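Local structure of tRNA (cytosine(38)-C(5))-methyltransferase (Schizosaccharomyces pombe, 6FDF) at residues 156-159 with 164-167; 213-218 with 303-308; 228-233 with 238-243; 282-287 with 296-301; 288-293 with 310-315. The protein transfers a methyl group from S-adenosyl-L-methionine to carbon 5 of cytosine 38 in the anticodon loop of tRNA(Asp) and, less well, of tRNA(Glu). One frame throughout, in Å; residues are numbered along the deposited sequence. Where two conformers were deposited one is given.

How the contacts relate
From the N terminus, contact 1 comes first: it closes the short loop between strands 148-155 and 168-175 of the large sheet. Contact 2 then opens a much longer loop, from 213-218 to the start of helix 305-313. Two contacts lie wholly within that span: contact 3, which folds the chain back just after strand 231-232, and contact 4, which joins helix 283-289 to the loop after it. Contact 5 crosses both contact 2 and contact 4, bringing the end of helix 283-289 against the end of helix 305-313 beside the bound S-adenosylhomocysteine. Arg166 of contact 1 reaches both contacts 3 and 5, tying the hairpin loop to segment 238-243 and to the end of helix 305-313.

Contact 1: residues 156-159 with 164-167; sequences SPNQ and NSRS
Ser156 and Arg166 meet at the base of the loop that joins strands 148-155 and 168-175, antiparallel neighbours in the large sheet, so this contact closes the loop of a beta hairpin. The sequence from Asn164 to Arg168 fits conserved motif VIII of the C5-methyltransferases. The tight side is Pro157. Its CB rests 3.5 Å from Asn164 O, and its CD is 3.4 Å from Arg166 O. The proline ring also crosses the start of the arginine side chain, with Pro157 CD 3.7 Å from Arg166 CB. Arg166 then leads away, extended, and its guanidinium binds Gly313 O, Ser315 O and Phe242 O elsewhere in the fold. Next to the proline, Ser156 OG receives the backbone N-H of Arg166 at 3.2 Å along an almost straight line (175°). With OG opposite the backbone N (chi1 174°), the hydroxyl is aimed at the partner loop. An alanine here is likely to leave Arg166 N without this acceptor and the bridging water without its serine partner at this end. The looser side faces solvent. There Asn158 is exposed, and Asn158 ND2 lies 3.3 Å from Ser165 OG. Between Ser156 and Ser167 a water molecule takes the place of direct polar contact. Behind the serine, Gln159 folds back so that its OE1 accepts Ser156 N, which holds the short 3-10 turn in shape. The water itself sits 2.7 Å from Ser156 OG and 3.0 Å from Ser167 OG.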
# COMPACT_ATOMS: atom_id res chain seq x y z
N SER A 156 -5.17 -9.78 -2.41
CA SER A 156 -6.02 -8.70 -1.93
C SER A 156 -6.34 -8.93 -0.47
O SER A 156 -6.39 -10.07 -0.01
CB SER A 156 -7.32 -8.63 -2.75
OG SER A 156 -8.23 -7.68 -2.22
N PRO A 157 -6.57 -7.86 0.30
CA PRO A 157 -6.87 -8.05 1.73
C PRO A 157 -8.11 -8.89 1.98
O PRO A 157 -8.20 -9.57 3.02
CB PRO A 157 -7.03 -6.61 2.25
CG PRO A 157 -6.23 -5.77 1.30
CD PRO A 157 -6.40 -6.43 -0.04
N ASN A 158 -9.08 -8.88 1.07
CA ASN A 158 -10.28 -9.67 1.33
C ASN A 158 -10.04 -11.17 1.16
O ASN A 158 -10.99 -11.95 1.31
CB ASN A 158 -11.44 -9.19 0.46
CG ASN A 158 -11.14 -9.24 -1.03
OD1 ASN A 158 -10.34 -10.05 -1.50
ND2 ASN A 158 -11.81 -8.37 -1.79
N GLN A 159 -8.81 -11.59 0.87
CA GLN A 159 -8.42 -12.99 0.98
C GLN A 159 -7.91 -13.33 2.36
O GLN A 159 -7.60 -14.50 2.63
CB GLN A 159 -7.33 -13.31 -0.05
CG GLN A 159 -7.73 -13.10 -1.49
CD GLN A 159 -6.59 -13.39 -2.44
OE1 GLN A 159 -5.63 -12.62 -2.51
NE2 GLN A 159 -6.67 -14.50 -3.15
N ASN A 164 -11.87 -5.16 2.68
CA ASN A 164 -11.50 -4.13 1.72
C ASN A 164 -10.85 -4.78 0.52
O ASN A 164 -10.03 -5.69 0.66
CB ASN A 164 -10.56 -3.09 2.36
CG ASN A 164 -10.16 -1.98 1.39
OD1 ASN A 164 -8.97 -1.76 1.16
ND2 ASN A 164 -11.14 -1.30 0.81
N SER A 165 -11.21 -4.30 -0.67
CA SER A 165 -10.57 -4.72 -1.90
C SER A 165 -9.35 -3.85 -2.16
O SER A 165 -9.45 -2.62 -2.13
CB SER A 165 -11.55 -4.62 -3.08
OG SER A 165 -12.72 -5.36 -2.82
N ARG A 166 -8.21 -4.49 -2.39
CA ARG A 166 -7.01 -3.76 -2.79
C ARG A 166 -6.04 -4.74 -3.43
O ARG A 166 -5.01 -5.08 -2.85
CB ARG A 166 -6.39 -3.05 -1.58
CG ARG A 166 -5.35 -1.98 -1.92
CD ARG A 166 -4.92 -1.21 -0.66
NE ARG A 166 -4.03 -0.09 -0.98
CZ ARG A 166 -4.45 1.07 -1.47
NH1 ARG A 166 -5.75 1.27 -1.69
NH2 ARG A 166 -3.58 2.04 -1.74
N SER A 167 -6.39 -5.22 -4.63
CA SER A 167 -5.56 -6.21 -5.30
C SER A 167 -4.24 -5.58 -5.71
O SER A 167 -4.21 -4.51 -6.31
CB SER A 167 -6.29 -6.79 -6.52
OG SER A 167 -7.44 -7.50 -6.12
O HOH W 1 -9.83 -7.14 -4.39

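Contact 2: residues 213-218 with 303-308; sequences SSYMVL and VTEKCM
Glu305 and Tyr215 carry this contact alone, each reaching out from a backbone far from the other. Along 303-308, Val303 comes first and turns its side chain to Glu48 and Ile49 of helix 44-54. Thr304 follows as the N-cap of helix 305-313: its OG1 accepts Cys307 N at 3.2 Å, tying down the first turn. Glu305 is the first helical residue. Its CG stands opposite the backbone N (chi1 -171°) and the chain beyond is extended, which carries the carboxylate out to the tyrosine. Tyr215 comes from the opposite direction, and its OH gives a hydrogen bond to Glu305 OE2 at 2.6 Å, on the syn lone pair. Glu305 OE1 is equally near the same Tyr215 OH, 2.6 Å away, so the hydroxyl sits in the fork of the carboxylate. The two flat groups stand steeply to each other, their planes 78° apart, and OE2 lies at the edge of the ring. OE2 also accepts Ala283 N, at the start of helix 283-289, where the helix end would probably help to stabilise a negative charge. Further on, Cys307 touches Gln45 and Met308 lies on Trp298. Tyr215 in turn pairs by its backbone with Tyr280, and Val217 with Leu278 of strand 278-279. Through its two bonds, the Glu305 carboxylate links the loop before helix 219-225 to the first turns of helices 305-313 and 283-289.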
# COMPACT_ATOMS: atom_id res chain seq x y z
N SER A 213 -20.25 15.70 10.73
CA SER A 213 -20.64 16.79 9.84
C SER A 213 -19.67 16.95 8.67
O SER A 213 -20.09 17.05 7.51
CB SER A 213 -20.73 18.10 10.63
OG SER A 213 -21.27 17.87 11.93
N SER A 214 -18.37 16.98 8.96
CA SER A 214 -17.39 17.23 7.90
C SER A 214 -17.25 16.07 6.93
O SER A 214 -16.65 16.25 5.87
CB SER A 214 -16.02 17.56 8.51
OG SER A 214 -15.60 16.54 9.40
N TYR A 215 -17.77 14.89 7.27
CA TYR A 215 -17.63 13.71 6.43
C TYR A 215 -18.87 13.41 5.59
O TYR A 215 -18.81 12.50 4.76
CB TYR A 215 -17.28 12.49 7.29
CG TYR A 215 -15.98 12.66 8.05
CD1 TYR A 215 -14.76 12.45 7.42
CD2 TYR A 215 -15.98 13.05 9.38
CE1 TYR A 215 -13.57 12.62 8.10
CE2 TYR A 215 -14.79 13.22 10.08
CZ TYR A 215 -13.59 13.00 9.43
OH TYR A 215 -12.40 13.16 10.10
N MET A 216 -19.96 14.14 5.79
CA MET A 216 -21.20 13.86 5.07
C MET A 216 -21.03 14.18 3.59
O MET A 216 -20.47 15.22 3.23
CB MET A 216 -22.35 14.69 5.64
CG MET A 216 -22.62 14.49 7.12
SD MET A 216 -22.87 12.77 7.59
CE MET A 216 -24.42 12.39 6.78
N VAL A 217 -21.48 13.27 2.73
CA VAL A 217 -21.38 13.50 1.29
C VAL A 217 -22.31 14.64 0.91
O VAL A 217 -23.45 14.71 1.38
CB VAL A 217 -21.70 12.21 0.52
CG1 VAL A 217 -21.49 12.42 -0.98
CG2 VAL A 217 -20.83 11.06 1.01
N LEU A 218 -21.82 15.54 0.06
CA LEU A 218 -22.59 16.72 -0.31
C LEU A 218 -23.79 16.34 -1.18
O LEU A 218 -23.69 15.47 -2.05
CB LEU A 218 -21.71 17.72 -1.05
CG LEU A 218 -20.64 18.40 -0.19
CD1 LEU A 218 -19.77 19.31 -1.05
CD2 LEU A 218 -21.29 19.19 0.93
N VAL A 303 0.32 18.20 8.20
CA VAL A 303 -0.37 17.39 7.20
C VAL A 303 -1.83 17.25 7.60
O VAL A 303 -2.14 16.69 8.66
CB VAL A 303 0.29 16.02 7.04
CG1 VAL A 303 -0.42 15.21 5.97
CG2 VAL A 303 1.77 16.17 6.71
N THR A 304 -2.73 17.76 6.76
CA THR A 304 -4.16 17.74 7.04
C THR A 304 -4.76 16.37 6.72
O THR A 304 -4.18 15.57 5.99
CB THR A 304 -4.89 18.81 6.23
OG1 THR A 304 -4.85 18.44 4.84
CG2 THR A 304 -4.22 20.16 6.40
N GLU A 305 -5.95 16.13 7.27
CA GLU A 305 -6.66 14.89 6.97
C GLU A 305 -6.90 14.74 5.47
O GLU A 305 -6.86 13.63 4.93
CB GLU A 305 -7.99 14.84 7.72
CG GLU A 305 -8.66 13.49 7.62
CD GLU A 305 -9.92 13.38 8.45
OE1 GLU A 305 -10.50 14.43 8.80
OE2 GLU A 305 -10.33 12.24 8.74
N LYS A 306 -7.17 15.85 4.79
CA LYS A 306 -7.33 15.82 3.34
C LYS A 306 -6.08 15.28 2.66
O LYS A 306 -6.18 14.48 1.72
CB LYS A 306 -7.67 17.22 2.84
CG LYS A 306 -8.19 17.29 1.42
CD LYS A 306 -8.89 18.62 1.18
CE LYS A 306 -9.94 18.88 2.25
NZ LYS A 306 -10.57 20.22 2.13
N CYS A 307 -4.90 15.69 3.12
CA CYS A 307 -3.67 15.17 2.55
C CYS A 307 -3.43 13.72 2.97
O CYS A 307 -2.83 12.95 2.21
CB CYS A 307 -2.50 16.06 2.95
SG CYS A 307 -2.54 17.69 2.19
N MET A 308 -3.90 13.34 4.16
CA MET A 308 -3.74 11.95 4.60
C MET A 308 -4.49 10.98 3.69
O MET A 308 -4.01 9.88 3.42
CB MET A 308 -4.21 11.78 6.05
CG MET A 308 -3.20 12.24 7.09
SD MET A 308 -1.59 11.43 6.97
CE MET A 308 -2.00 9.72 7.22

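Contact 3: residues 228-233 with 238-243; sequences QFDIVK and SCCCFT
Val232 and Cys239, Asp230 and Cys240 face each other where the chain doubles back after strand 231-232. The backbones stay well apart: the CA atoms of Val232 and Cys239 are 6.6 Å from each other, so side chains do the touching. The apolar part belongs to Val232, whose CG1 branch stands beside its own backbone N (chi1 -58°). From there CG1 lies 3.6 Å from Ser238 O, and the same CG1 is 4.2 Å from Cys239 CB, a light van der Waals contact. The polar part is one pair, Asp230 OD2 and Cys240 SG, 3.5 Å apart. Asp230 holds its carboxylate opposite the backbone N (chi1 178°), which carries it toward the sulfur of Cys240. Its firmer partner is Ser255 OG, which binds OD2 and also takes the N-H of Cys240, so this third residue links the two segments. Main-chain bonding, for its part, goes outward. Asp230 and Val232 pair with strand 256-258 of the small three-stranded sheet, while Cys239 pairs with Ser165 of the motif VIII loop. Both segments fall between motifs VIII and IX, a region which in this enzyme family forms the target recognition domain. The chemistry is thus mixed, one small apolar touch beside a carboxylate-sulfur approach, and it implies that the clear polar link between the segments is the indirect one through Ser255, bonded to both Asp230 OD2 and Cys240 N.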
# COMPACT_ATOMS: atom_id res chain seq x y z
N GLN A 228 -23.30 6.62 -9.08
CA GLN A 228 -22.02 5.97 -9.28
C GLN A 228 -21.35 5.53 -7.98
O GLN A 228 -20.36 4.78 -8.04
CB GLN A 228 -21.08 6.90 -10.07
CG GLN A 228 -21.25 6.79 -11.58
CD GLN A 228 -21.87 8.03 -12.20
OE1 GLN A 228 -22.98 8.42 -11.86
NE2 GLN A 228 -21.15 8.63 -13.14
N PHE A 229 -21.82 5.98 -6.83
CA PHE A 229 -21.23 5.54 -5.56
C PHE A 229 -21.51 4.07 -5.32
O PHE A 229 -22.60 3.57 -5.62
CB PHE A 229 -21.79 6.35 -4.39
CG PHE A 229 -21.15 7.70 -4.21
CD1 PHE A 229 -19.82 7.81 -3.84
CD2 PHE A 229 -21.90 8.86 -4.35
CE1 PHE A 229 -19.23 9.05 -3.65
CE2 PHE A 229 -21.32 10.10 -4.16
CZ PHE A 229 -19.98 10.20 -3.80
N ASP A 230 -20.54 3.38 -4.73
CA ASP A 230 -20.77 2.09 -4.08
C ASP A 230 -21.05 2.35 -2.61
O ASP A 230 -20.19 2.89 -1.90
CB ASP A 230 -19.56 1.17 -4.25
CG ASP A 230 -19.75 -0.17 -3.55
OD1 ASP A 230 -20.58 -0.97 -4.03
OD2 ASP A 230 -19.07 -0.42 -2.53
N ILE A 231 -22.25 1.99 -2.16
CA ILE A 231 -22.68 2.25 -0.79
C ILE A 231 -22.57 0.97 0.02
O ILE A 231 -23.10 -0.07 -0.39
CB ILE A 231 -24.12 2.80 -0.76
CG1 ILE A 231 -24.21 4.11 -1.54
CG2 ILE A 231 -24.60 2.98 0.67
CD1 ILE A 231 -25.63 4.62 -1.73
N VAL A 232 -21.92 1.05 1.18
CA VAL A 232 -21.81 -0.08 2.08
C VAL A 232 -22.41 0.32 3.43
O VAL A 232 -22.60 1.50 3.73
CB VAL A 232 -20.36 -0.57 2.26
CG1 VAL A 232 -19.75 -0.97 0.91
CG2 VAL A 232 -19.50 0.49 2.94
N LYS A 233 -22.73 -0.70 4.23
CA LYS A 233 -23.29 -0.53 5.56
C LYS A 233 -22.34 -1.14 6.58
O LYS A 233 -21.40 -1.86 6.22
CB LYS A 233 -24.68 -1.18 5.64
CG LYS A 233 -25.75 -0.39 4.90
CD LYS A 233 -27.10 -1.13 4.84
CE LYS A 233 -27.30 -1.76 3.47
NZ LYS A 233 -28.71 -2.17 3.22
N SER A 238 -17.25 -6.17 2.73
CA SER A 238 -16.19 -5.61 1.90
C SER A 238 -16.53 -4.16 1.56
O SER A 238 -17.64 -3.68 1.81
CB SER A 238 -15.98 -6.42 0.62
OG SER A 238 -14.75 -6.06 -0.00
N CYS A 239 -15.55 -3.49 0.97
CA CYS A 239 -15.73 -2.16 0.39
C CYS A 239 -14.68 -2.00 -0.70
O CYS A 239 -13.74 -2.79 -0.81
CB CYS A 239 -15.63 -1.05 1.45
SG CYS A 239 -14.04 -0.89 2.33
N CYS A 240 -14.85 -0.96 -1.50
CA CYS A 240 -14.07 -0.84 -2.72
C CYS A 240 -12.69 -0.24 -2.44
O CYS A 240 -12.38 0.25 -1.35
CB CYS A 240 -14.82 -0.01 -3.76
SG CYS A 240 -16.23 -0.89 -4.49
N CYS A 241 -11.84 -0.30 -3.46
CA CYS A 241 -10.47 0.15 -3.32
C CYS A 241 -10.42 1.67 -3.13
O CYS A 241 -11.06 2.41 -3.88
CB CYS A 241 -9.68 -0.28 -4.55
SG CYS A 241 -7.95 0.10 -4.47
N PHE A 242 -9.65 2.11 -2.14
CA PHE A 242 -9.44 3.54 -1.91
C PHE A 242 -8.31 4.05 -2.80
O PHE A 242 -7.27 3.40 -2.94
CB PHE A 242 -9.07 3.81 -0.45
CG PHE A 242 -10.18 3.53 0.52
CD1 PHE A 242 -11.26 4.39 0.63
CD2 PHE A 242 -10.12 2.42 1.36
CE1 PHE A 242 -12.28 4.14 1.53
CE2 PHE A 242 -11.13 2.17 2.27
CZ PHE A 242 -12.22 3.03 2.35
N THR A 243 -8.52 5.24 -3.38
CA THR A 243 -7.49 5.87 -4.21
C THR A 243 -7.28 7.32 -3.77
O THR A 243 -8.00 7.85 -2.92
CB THR A 243 -7.86 5.86 -5.70
OG1 THR A 243 -8.85 6.87 -5.95
CG2 THR A 243 -8.39 4.50 -6.13

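Contact 4: residues 282-287 with 296-301; sequences TAREVA and LEWSKS
Ala287 and Leu296 mark the nearest approach of the two backbones, CA to CA 8.3 Å, with a helix on one side and on the other an irregular segment that ends in a type I turn from Trp298 to Ser301. Arg284 spans the gap. Its chain bends at chi2 (67°) and again at chi3, and this curls the guanidinium over to Leu296 O. Both end nitrogens grip that one oxygen: Arg284 NH2 donates to Leu296 O at 2.8 Å and points nearly along the C=O axis, while Arg284 NH1 donates to it at 3.0 Å from farther off that axis. The oxygen lies in the guanidinium plane, so the two bonds fix the rotation of the group. Over one face, Trp298 CH2 sits 3.8 Å above the guanidinium plane, close to its centre, with the two planes 28° apart. A leucine in place of Arg284 would probably leave Leu296 O without both donors and Trp298 without the guanidinium packed against it. The helix fits motif IX of the C5-methyltransferases, and it opens with a capping box: Glu285 N binds Thr282 OG1 at 3.0 Å, and Thr282 N returns a bond to Glu285 OE1 at 2.9 Å. Along the helix side, Ala283 CB touches Trp298 CZ2 at 4.0 Å, and one turn on Ala287 CB meets Leu296 CD2 at the same distance. Ile49 of helix 44-54 also touches the indole, and Ser301 N closes the turn onto Trp298 O.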
# COMPACT_ATOMS: atom_id res chain seq x y z
N THR A 282 -13.62 8.11 7.44
CA THR A 282 -12.60 9.02 7.92
C THR A 282 -11.22 8.49 7.53
O THR A 282 -11.05 7.31 7.22
CB THR A 282 -12.69 9.19 9.43
OG1 THR A 282 -12.19 8.00 10.07
CG2 THR A 282 -14.13 9.43 9.86
N ALA A 283 -10.22 9.37 7.57
CA ALA A 283 -8.86 8.92 7.26
C ALA A 283 -8.39 7.88 8.26
O ALA A 283 -7.66 6.95 7.89
CB ALA A 283 -7.89 10.10 7.21
N ARG A 284 -8.81 8.00 9.52
CA ARG A 284 -8.48 6.97 10.51
C ARG A 284 -9.08 5.63 10.13
O ARG A 284 -8.44 4.58 10.28
CB ARG A 284 -8.96 7.40 11.90
CG ARG A 284 -8.85 6.29 12.94
CD ARG A 284 -7.40 5.96 13.22
NE ARG A 284 -6.66 7.09 13.76
CZ ARG A 284 -5.33 7.15 13.83
NH1 ARG A 284 -4.61 6.13 13.40
NH2 ARG A 284 -4.74 8.22 14.34
N GLU A 285 -10.32 5.63 9.64
CA GLU A 285 -10.96 4.39 9.24
C GLU A 285 -10.28 3.79 8.01
O GLU A 285 -10.11 2.57 7.92
CB GLU A 285 -12.45 4.62 8.99
CG GLU A 285 -13.20 4.97 10.28
CD GLU A 285 -14.61 5.48 10.03
OE1 GLU A 285 -14.86 5.99 8.91
OE2 GLU A 285 -15.45 5.40 10.95
N VAL A 286 -9.88 4.64 7.06
CA VAL A 286 -9.13 4.15 5.90
C VAL A 286 -7.82 3.53 6.36
O VAL A 286 -7.45 2.43 5.92
CB VAL A 286 -8.91 5.29 4.89
CG1 VAL A 286 -8.02 4.82 3.75
CG2 VAL A 286 -10.24 5.80 4.35
N ALA A 287 -7.10 4.22 7.25
CA ALA A 287 -5.86 3.67 7.78
C ALA A 287 -6.09 2.31 8.44
O ALA A 287 -5.31 1.37 8.24
CB ALA A 287 -5.23 4.65 8.78
N LEU A 296 -0.35 5.36 14.44
CA LEU A 296 -0.19 6.27 13.31
C LEU A 296 -0.87 7.60 13.63
O LEU A 296 -2.07 7.64 13.91
CB LEU A 296 -0.79 5.67 12.04
CG LEU A 296 -0.79 6.59 10.81
CD1 LEU A 296 0.63 6.89 10.36
CD2 LEU A 296 -1.61 6.01 9.67
N GLU A 297 -0.09 8.68 13.59
CA GLU A 297 -0.60 9.99 13.97
C GLU A 297 -0.18 11.02 12.93
O GLU A 297 0.86 10.90 12.29
CB GLU A 297 -0.10 10.40 15.36
CG GLU A 297 1.38 10.78 15.43
CD GLU A 297 1.76 11.39 16.76
OE1 GLU A 297 1.29 10.88 17.81
OE2 GLU A 297 2.53 12.37 16.77
N TRP A 298 -1.04 12.03 12.77
CA TRP A 298 -0.71 13.19 11.95
C TRP A 298 -1.19 14.50 12.55
O TRP A 298 -0.86 15.56 12.00
CB TRP A 298 -1.31 13.04 10.54
CG TRP A 298 -2.78 12.79 10.52
CD1 TRP A 298 -3.78 13.72 10.43
CD2 TRP A 298 -3.44 11.52 10.58
NE1 TRP A 298 -5.01 13.11 10.43
CE2 TRP A 298 -4.83 11.75 10.52
CE3 TRP A 298 -2.98 10.20 10.68
CZ2 TRP A 298 -5.77 10.72 10.56
CZ3 TRP A 298 -3.92 9.17 10.71
CH2 TRP A 298 -5.29 9.44 10.66
N SER A 299 -1.95 14.47 13.65
CA SER A 299 -2.50 15.70 14.23
C SER A 299 -1.41 16.69 14.61
O SER A 299 -1.58 17.90 14.44
CB SER A 299 -3.37 15.36 15.44
OG SER A 299 -2.62 14.67 16.43
N LYS A 300 -0.28 16.20 15.13
CA LYS A 300 0.82 17.07 15.53
C LYS A 300 1.69 17.52 14.35
O LYS A 300 2.83 17.96 14.57
CB LYS A 300 1.71 16.37 16.57
CG LYS A 300 0.98 15.87 17.81
CD LYS A 300 1.91 15.02 18.67
CE LYS A 300 1.14 13.99 19.48
NZ LYS A 300 0.05 14.61 20.28
N SER A 301 1.19 17.43 13.13
CA SER A 301 1.96 17.78 11.94
C SER A 301 1.23 18.88 11.17
O SER A 301 0.12 19.29 11.51
CB SER A 301 2.17 16.56 11.05
OG SER A 301 0.96 16.20 10.41

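Contact 5: residues 288-293 with 310-315; sequences RLMGFP and RLLGNS. With SAH (S-adenosyl-L-homocysteine), chain E.
Met290, with CG beside its backbone N (chi1 -66°) and the chain fully extended beyond, reaches straight to the end of helix 305-313. Phe292 has a similar first torsion (chi1 -76°), and both side chains point toward 310-315, where they meet Leu312 and Ser315. Met290 SD lies 3.2 Å from Leu312 O, with its CE methyl 3.4 Å from the same oxygen. That carbonyl already accepts Ser315 N as the helix ends, so the thioether lies against an oxygen already in use. Phe292 and Leu312 run alongside in opposite senses, with Phe292 CE1 4.0 Å from Leu312 CD2. Farther along the ring, Phe292 CZ meets Ser315 CB at 3.9 Å, the serine approaching at the ring edge. Helix 283-289 ends in a Schellman motif: Gly291, with positive phi, sits just past the helix end, Gly291 N binding Arg288 O and Phe292 N binding Ala287 O. On the far side, the Gly-Asn-Ser run fits motif X of these methyltransferases, and Asn314 and Ser315 line the cofactor pocket; Asn314 O is 3.3 Å from SD of S-adenosylhomocysteine. Around the contact, Leu312 also packs on Val286 and Ala287, and Phe292 meets Tyr25 with the rings steeply inclined. The turn after helix 283-289 thus packs on helix 305-313 and is joined, through the backbone of Met290, to Val318 at the start of helix 318-328.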
# COMPACT_ATOMS: atom_id res chain seq x y z
N ARG A 288 -7.15 2.20 9.24
CA ARG A 288 -7.46 0.92 9.89
C ARG A 288 -7.76 -0.16 8.86
O ARG A 288 -7.28 -1.29 8.99
CB ARG A 288 -8.65 1.10 10.83
CG ARG A 288 -8.37 1.91 12.07
CD ARG A 288 -9.66 2.14 12.82
NE ARG A 288 -9.47 2.83 14.09
CZ ARG A 288 -10.46 3.20 14.89
NH1 ARG A 288 -11.72 2.96 14.54
NH2 ARG A 288 -10.20 3.81 16.04
N LEU A 289 -8.54 0.16 7.83
CA LEU A 289 -8.84 -0.83 6.81
C LEU A 289 -7.59 -1.26 6.06
O LEU A 289 -7.54 -2.36 5.51
CB LEU A 289 -9.89 -0.29 5.84
CG LEU A 289 -11.30 -0.25 6.43
CD1 LEU A 289 -12.16 0.75 5.67
CD2 LEU A 289 -11.93 -1.64 6.39
N MET A 290 -6.57 -0.40 6.01
CA MET A 290 -5.31 -0.75 5.37
C MET A 290 -4.30 -1.36 6.33
O MET A 290 -3.16 -1.63 5.93
CB MET A 290 -4.72 0.48 4.68
CG MET A 290 -5.58 0.96 3.51
SD MET A 290 -4.86 2.35 2.63
CE MET A 290 -6.09 2.60 1.35
N GLY A 291 -4.70 -1.61 7.58
CA GLY A 291 -3.88 -2.32 8.54
C GLY A 291 -2.91 -1.47 9.34
O GLY A 291 -2.08 -2.03 10.06
N PHE A 292 -3.01 -0.15 9.26
CA PHE A 292 -2.13 0.70 10.04
C PHE A 292 -2.55 0.68 11.51
O PHE A 292 -3.74 0.64 11.81
CB PHE A 292 -2.15 2.13 9.51
CG PHE A 292 -1.37 2.31 8.24
CD1 PHE A 292 -1.95 2.05 7.02
CD2 PHE A 292 -0.04 2.72 8.29
CE1 PHE A 292 -1.22 2.20 5.85
CE2 PHE A 292 0.69 2.88 7.13
CZ PHE A 292 0.10 2.62 5.91
N PRO A 293 -1.60 0.71 12.44
CA PRO A 293 -1.95 0.67 13.86
C PRO A 293 -2.47 2.03 14.32
O PRO A 293 -2.34 3.05 13.65
CB PRO A 293 -0.63 0.32 14.54
CG PRO A 293 0.40 0.92 13.65
CD PRO A 293 -0.14 0.74 12.23
N ARG A 310 -4.79 11.25 0.59
CA ARG A 310 -3.97 11.06 -0.60
C ARG A 310 -2.81 10.14 -0.32
O ARG A 310 -2.46 9.29 -1.15
CB ARG A 310 -3.48 12.42 -1.12
CG ARG A 310 -4.61 13.39 -1.36
CD ARG A 310 -4.12 14.70 -1.95
NE ARG A 310 -5.23 15.64 -2.14
CZ ARG A 310 -5.30 16.84 -1.59
NH1 ARG A 310 -4.30 17.29 -0.84
NH2 ARG A 310 -6.35 17.62 -1.81
N LEU A 311 -2.18 10.29 0.85
CA LEU A 311 -1.06 9.43 1.21
C LEU A 311 -1.53 8.00 1.44
O LEU A 311 -0.86 7.05 1.04
CB LEU A 311 -0.37 9.98 2.47
CG LEU A 311 0.30 11.35 2.32
CD1 LEU A 311 0.85 11.85 3.66
CD2 LEU A 311 1.40 11.28 1.26
N LEU A 312 -2.67 7.84 2.11
CA LEU A 312 -3.21 6.50 2.34
C LEU A 312 -3.63 5.84 1.04
O LEU A 312 -3.46 4.62 0.87
CB LEU A 312 -4.39 6.59 3.32
CG LEU A 312 -3.97 6.83 4.77
CD1 LEU A 312 -5.15 7.29 5.64
CD2 LEU A 312 -3.34 5.56 5.35
N GLY A 313 -4.16 6.62 0.10
CA GLY A 313 -4.59 6.08 -1.18
C GLY A 313 -3.49 5.41 -1.96
O GLY A 313 -3.77 4.55 -2.80
N ASN A 314 -2.23 5.78 -1.69
CA ASN A 314 -1.06 5.19 -2.34
C ASN A 314 -0.29 4.24 -1.44
O ASN A 314 0.84 3.86 -1.78
CB ASN A 314 -0.11 6.30 -2.80
CG ASN A 314 -0.65 7.05 -3.98
OD1 ASN A 314 -1.34 6.49 -4.83
ND2 ASN A 314 -0.33 8.34 -4.05
N SER A 315 -0.86 3.83 -0.30
CA SER A 315 -0.16 3.02 0.68
C SER A 315 -0.47 1.54 0.49
O SER A 315 -1.45 1.16 -0.16
CB SER A 315 -0.53 3.45 2.10
OG SER A 315 -0.12 4.78 2.36
N SAH E . 4.73 2.26 0.06
CA SAH E . 4.54 3.56 0.67
CB SAH E . 4.03 4.58 -0.34
CG SAH E . 4.44 4.23 -1.77
SD SAH E . 3.58 5.18 -2.98
C SAH E . 3.62 3.44 1.84
O SAH E . 3.23 2.30 2.17
OXT SAH E . 3.30 4.49 2.43
C5' SAH E . 5.00 5.57 -3.94
C4' SAH E . 5.85 6.58 -3.19
O4' SAH E . 7.06 6.73 -3.91
C3' SAH E . 5.20 7.96 -3.07
O3' SAH E . 5.23 8.40 -1.71
C2' SAH E . 6.11 8.88 -3.89
O2' SAH E . 6.30 10.15 -3.26
C1' SAH E . 7.42 8.10 -3.93
N9 SAH E . 8.21 8.30 -5.17
C8 SAH E . 7.76 8.27 -6.44
N7 SAH E . 8.78 8.49 -7.31
C5 SAH E . 9.91 8.67 -6.59
C6 SAH E . 11.33 8.94 -6.88
N6 SAH E . 11.77 9.07 -8.16
N1 SAH E . 12.17 9.05 -5.83
C2 SAH E . 11.75 8.93 -4.55
N3 SAH E . 10.47 8.68 -4.22
C4 SAH E . 9.52 8.55 -5.18